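Local coordinates for protein HTH-type transcriptional regulator mcbR (Escherichia coli UMEA 3718-1, PDB 4P9F) that represses transcription of McbA by binding its promoter region, which prevents colanic acid overproduction and mucoidy and is important for biofilm formation, at residues 12-17 against 47-52; 55-60 against 152-157. All blocks are in the same frame, centred on the assembly; numbering follows the deposited sequence.

Contact 1: 12-17 against 47-52; sequences NDLKHQ and EALLRL
L14 and L52 touch without any polar bond between their segments; the shortest hydrogen bond in either segment is internal to helix 42-54, R51 N to E47 O at 2.8 Å. The contact is therefore apolar, with the polar groups held at its border: R51 NH1 makes a salt bridge to E11, one turn before K15 on helix 6-19. The axes of the two segments approach to 10.1 Å at a crossing angle of -51°, a separation filled by leucine branches.

L52 divides its two methyls between neighbouring residues. Its CD1 lies 3.6 Å from L14 CB and also meets L14 CD1 at 3.8 Å, whereas its CD2 comes against the aliphatic stem of K15, with K15 CG at 3.7 Å. The fork can straddle both because CG lies anti to the carbonyl carbon (chi1 -69°), sending the branches across to helix 6-19. K15 is extended beyond CG, so its hydrocarbon part passes over this methyl while NZ makes a weak, long ion pair with E11. An alanine in place of L52 would probably take from L14 CB and the K15 stem the methyls they pack on and open a gap between the helices.

Further along, L14 CD1 reaches L49 CD2 at 3.7 Å and, more loosely, A48 CB at 4.5 Å. L14 also touches L34 of helix 31-38, so this one leucine packs against both helices of the helix-turn-helix. The arrangement, an N-terminal helix packed on the recognition helix 42-54 through buried leucines, belongs to the winged helix-turn-helix DNA-binding domain of GntR regulators.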
# COMPACT_ATOMS: atom_id res chain seq x y z
N ASN A 12 -1.44 -16.02 3.94
CA ASN A 12 -2.79 -15.61 3.55
C ASN A 12 -3.81 -15.87 4.64
O ASN A 12 -4.71 -15.05 4.87
CB ASN A 12 -3.22 -16.30 2.26
CG ASN A 12 -2.50 -15.74 1.05
OD1 ASN A 12 -2.04 -14.59 1.07
ND2 ASN A 12 -2.42 -16.52 -0.01
N ASP A 13 -3.67 -16.99 5.34
CA ASP A 13 -4.59 -17.27 6.44
C ASP A 13 -4.42 -16.27 7.60
O ASP A 13 -5.40 -15.80 8.19
CB ASP A 13 -4.43 -18.71 6.92
CG ASP A 13 -4.99 -19.72 5.90
OD1 ASP A 13 -5.80 -19.30 5.04
OD2 ASP A 13 -4.62 -20.91 5.95
N LEU A 14 -3.18 -15.93 7.92
CA LEU A 14 -2.93 -14.91 8.93
C LEU A 14 -3.44 -13.53 8.47
O LEU A 14 -3.97 -12.76 9.26
CB LEU A 14 -1.45 -14.81 9.27
CG LEU A 14 -0.87 -15.97 10.08
CD1 LEU A 14 0.65 -15.91 10.10
CD2 LEU A 14 -1.45 -15.98 11.50
N LYS A 15 -3.25 -13.19 7.19
CA LYS A 15 -3.80 -11.93 6.66
C LYS A 15 -5.32 -11.91 6.83
O LYS A 15 -5.90 -10.90 7.24
CB LYS A 15 -3.43 -11.75 5.20
CG LYS A 15 -1.97 -11.36 4.95
CD LYS A 15 -1.70 -11.18 3.43
CE LYS A 15 -0.27 -10.69 3.14
NZ LYS A 15 0.01 -10.50 1.66
N HIS A 16 -5.94 -13.05 6.53
CA HIS A 16 -7.39 -13.17 6.64
C HIS A 16 -7.84 -13.00 8.09
O HIS A 16 -8.74 -12.21 8.37
CB HIS A 16 -7.85 -14.53 6.07
CG HIS A 16 -9.34 -14.69 6.04
ND1 HIS A 16 -10.04 -15.31 7.05
CD2 HIS A 16 -10.27 -14.23 5.17
CE1 HIS A 16 -11.34 -15.28 6.78
NE2 HIS A 16 -11.50 -14.62 5.65
N GLN A 17 -7.18 -13.71 9.01
CA GLN A 17 -7.48 -13.62 10.44
C GLN A 17 -7.32 -12.18 10.96
O GLN A 17 -8.17 -11.68 11.67
CB GLN A 17 -6.53 -14.53 11.24
CG GLN A 17 -6.70 -16.00 10.97
CD GLN A 17 -8.09 -16.49 11.33
OE1 GLN A 17 -8.82 -17.01 10.49
NE2 GLN A 17 -8.45 -16.34 12.60
N GLU A 47 8.44 -17.97 8.45
CA GLU A 47 8.59 -17.09 7.28
C GLU A 47 7.34 -16.26 7.01
O GLU A 47 7.42 -15.09 6.62
CB GLU A 47 8.94 -17.89 6.01
CG GLU A 47 10.31 -18.52 6.02
CD GLU A 47 10.63 -19.26 4.73
OE1 GLU A 47 9.71 -19.49 3.91
OE2 GLU A 47 11.80 -19.63 4.53
N ALA A 48 6.18 -16.88 7.18
CA ALA A 48 4.91 -16.19 6.94
C ALA A 48 4.77 -15.03 7.92
O ALA A 48 4.41 -13.92 7.54
CB ALA A 48 3.73 -17.16 7.07
N LEU A 49 5.09 -15.29 9.18
CA LEU A 49 5.03 -14.26 10.20
C LEU A 49 6.01 -13.11 9.89
O LEU A 49 5.66 -11.94 10.03
CB LEU A 49 5.31 -14.87 11.58
CG LEU A 49 4.24 -15.83 12.10
CD1 LEU A 49 4.81 -16.76 13.17
CD2 LEU A 49 3.07 -15.03 12.69
N LEU A 50 7.21 -13.45 9.44
CA LEU A 50 8.23 -12.45 9.10
C LEU A 50 7.83 -11.65 7.87
O LEU A 50 8.16 -10.46 7.78
CB LEU A 50 9.60 -13.11 8.88
CG LEU A 50 10.24 -13.57 10.20
CD1 LEU A 50 11.50 -14.39 9.96
CD2 LEU A 50 10.54 -12.34 11.06
N ARG A 51 7.11 -12.28 6.94
CA ARG A 51 6.57 -11.54 5.80
C ARG A 51 5.61 -10.44 6.28
O ARG A 51 5.59 -9.34 5.74
CB ARG A 51 5.82 -12.49 4.86
CG ARG A 51 6.71 -13.41 4.02
CD ARG A 51 5.84 -14.27 3.07
NE ARG A 51 6.67 -15.15 2.26
CZ ARG A 51 6.20 -15.92 1.29
NH1 ARG A 51 4.89 -15.94 1.02
NH2 ARG A 51 7.05 -16.67 0.59
N LEU A 52 4.81 -10.76 7.30
CA LEU A 52 3.88 -9.78 7.86
C LEU A 52 4.63 -8.69 8.64
O LEU A 52 4.26 -7.51 8.58
CB LEU A 52 2.85 -10.50 8.73
CG LEU A 52 1.89 -11.38 7.92
CD1 LEU A 52 1.08 -12.31 8.81
CD2 LEU A 52 0.94 -10.49 7.11

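Contact 2: 55-60 against 152-157; sequences VNALSV and LWVRMG
R155 faces N56, the C-prime residue of the Schellman motif that ends helix 42-54 of the DNA-binding domain; the positive phi of N56 (65°) belongs to this helix end, which lies against 152-157 of the helical FCD domain, and the chain then leads on to strand 59-61.

Of the polar kind, the bridges are waters. One gives a hydrogen bond to V55 O (2.7 Å) and accepts one from R155 NH1 (3.2 Å). A second donates to both A57 O (2.7 Å) and V154 O (3.0 Å), tying the two backbones together. The direct approach of R155 NE to N56 O is 3.3 Å, but its angle is too poor for a hydrogen bond: the carbonyl oxygen sits over a face of the guanidinium.

The charged interaction lies with the second subunit. R155 NH1 forms a salt bridge with E147 of the second subunit, and N56 ND2 hydrogen-bonds to the same carboxylate, so that one acid joins both sides of the contact.

Van der Waals packing completes it. Bends at chi2 and chi3 carry the guanidinium across to N56, whose CB rests 3.8 Å from R155 CZ, offset toward the rim of the planar group, and A57 CB touches V154 CG1 at 3.7 Å.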
# COMPACT_ATOMS: atom_id res chain seq x y z
N VAL A 55 5.96 -5.92 6.29
CA VAL A 55 5.02 -4.87 5.88
C VAL A 55 4.35 -4.20 7.09
O VAL A 55 3.34 -3.50 6.94
CB VAL A 55 3.94 -5.40 4.88
CG1 VAL A 55 4.62 -5.89 3.61
CG2 VAL A 55 3.06 -6.48 5.52
N ASN A 56 4.89 -4.45 8.28
CA ASN A 56 4.41 -3.84 9.53
C ASN A 56 2.99 -4.25 9.93
O ASN A 56 2.30 -3.52 10.65
CB ASN A 56 4.50 -2.32 9.41
CG ASN A 56 5.93 -1.86 9.22
OD1 ASN A 56 6.81 -2.30 9.92
ND2 ASN A 56 6.16 -1.01 8.23
N ALA A 57 2.57 -5.42 9.47
CA ALA A 57 1.29 -6.01 9.83
C ALA A 57 1.38 -6.75 11.16
O ALA A 57 0.36 -7.07 11.78
CB ALA A 57 0.80 -6.95 8.74
N LEU A 58 2.60 -7.11 11.53
CA LEU A 58 2.91 -7.67 12.83
C LEU A 58 4.18 -7.05 13.36
O LEU A 58 4.93 -6.46 12.59
CB LEU A 58 3.08 -9.20 12.75
CG LEU A 58 1.82 -10.02 12.47
CD1 LEU A 58 2.24 -11.47 12.26
CD2 LEU A 58 0.85 -9.90 13.64
N SER A 59 4.42 -7.21 14.66
CA SER A 59 5.66 -6.75 15.28
C SER A 59 6.46 -7.93 15.84
O SER A 59 5.90 -8.93 16.26
CB SER A 59 5.35 -5.77 16.42
OG SER A 59 4.70 -4.61 15.94
N VAL A 60 7.78 -7.78 15.88
CA VAL A 60 8.67 -8.74 16.51
C VAL A 60 8.49 -8.69 18.03
O VAL A 60 8.33 -7.62 18.60
CB VAL A 60 10.13 -8.45 16.16
CG1 VAL A 60 11.07 -9.29 17.00
CG2 VAL A 60 10.35 -8.67 14.66
N LEU A 152 -4.15 -2.57 3.58
CA LEU A 152 -4.68 -1.61 4.55
C LEU A 152 -5.76 -2.25 5.44
O LEU A 152 -5.87 -1.94 6.62
CB LEU A 152 -5.20 -0.38 3.83
CG LEU A 152 -4.07 0.47 3.21
CD1 LEU A 152 -4.61 1.50 2.19
CD2 LEU A 152 -3.27 1.20 4.31
N TRP A 153 -6.53 -3.18 4.88
CA TRP A 153 -7.50 -3.93 5.67
C TRP A 153 -6.82 -4.79 6.74
O TRP A 153 -7.35 -4.98 7.83
CB TRP A 153 -8.34 -4.83 4.76
CG TRP A 153 -9.36 -4.10 3.94
CD1 TRP A 153 -9.73 -2.79 4.05
CD2 TRP A 153 -10.08 -4.63 2.82
NE1 TRP A 153 -10.68 -2.48 3.09
CE2 TRP A 153 -10.91 -3.60 2.32
CE3 TRP A 153 -10.12 -5.90 2.19
CZ2 TRP A 153 -11.76 -3.79 1.23
CZ3 TRP A 153 -10.97 -6.08 1.10
CH2 TRP A 153 -11.79 -5.04 0.64
N VAL A 154 -5.67 -5.35 6.38
CA VAL A 154 -4.86 -6.12 7.33
C VAL A 154 -4.38 -5.21 8.46
O VAL A 154 -4.42 -5.60 9.61
CB VAL A 154 -3.64 -6.78 6.64
CG1 VAL A 154 -2.70 -7.39 7.69
CG2 VAL A 154 -4.10 -7.87 5.64
N ARG A 155 -3.93 -4.00 8.12
CA ARG A 155 -3.43 -3.04 9.11
C ARG A 155 -4.55 -2.58 10.07
O ARG A 155 -4.34 -2.48 11.27
CB ARG A 155 -2.82 -1.82 8.39
CG ARG A 155 -1.54 -2.12 7.61
CD ARG A 155 -0.39 -2.52 8.51
NE ARG A 155 0.24 -1.41 9.24
CZ ARG A 155 1.16 -0.61 8.68
NH1 ARG A 155 1.49 -0.77 7.41
NH2 ARG A 155 1.74 0.34 9.39
N MSE A 156 -5.74 -2.30 9.54
CA MSE A 156 -6.81 -1.87 10.43
C MSE A 156 -7.49 -3.04 11.13
O MSE A 156 -8.18 -2.84 12.13
CB MSE A 156 -7.85 -1.05 9.68
CG MSE A 156 -8.68 -1.81 8.69
SE MSE A 156 -9.96 -0.59 7.82
CE MSE A 156 -11.10 -0.26 9.25
N GLY A 157 -7.26 -4.25 10.61
CA GLY A 157 -7.88 -5.46 11.11
C GLY A 157 -8.04 -5.65 12.61
O GLY A 157 -9.13 -6.02 13.05
O HOH W 1 1.09 -3.20 5.41
O HOH W 2 -2.04 -5.86 11.38

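How the contacts relate
Contact 1 is core packing inside the DNA-binding domain, whereas contact 2 joins that domain to the FCD domain and is only partly buried. Their chemistry follows: leucine methyls without a crossing hydrogen bond in the first, waters and an arginine in the other. Both touch the second subunit, contact 1 by packing of L50 and R51, contact 2 also by the R155 salt bridge. They are in series along the chain, with centres 9 Å apart. L52 links them, through a probable hydrogen bond from A57 N to L52 O (2.8 Å) and through packing on L58, which also meets L49. Helix 6-19 takes part in both neighbourhoods, since V154 of contact 2 packs beside K15 of contact 1.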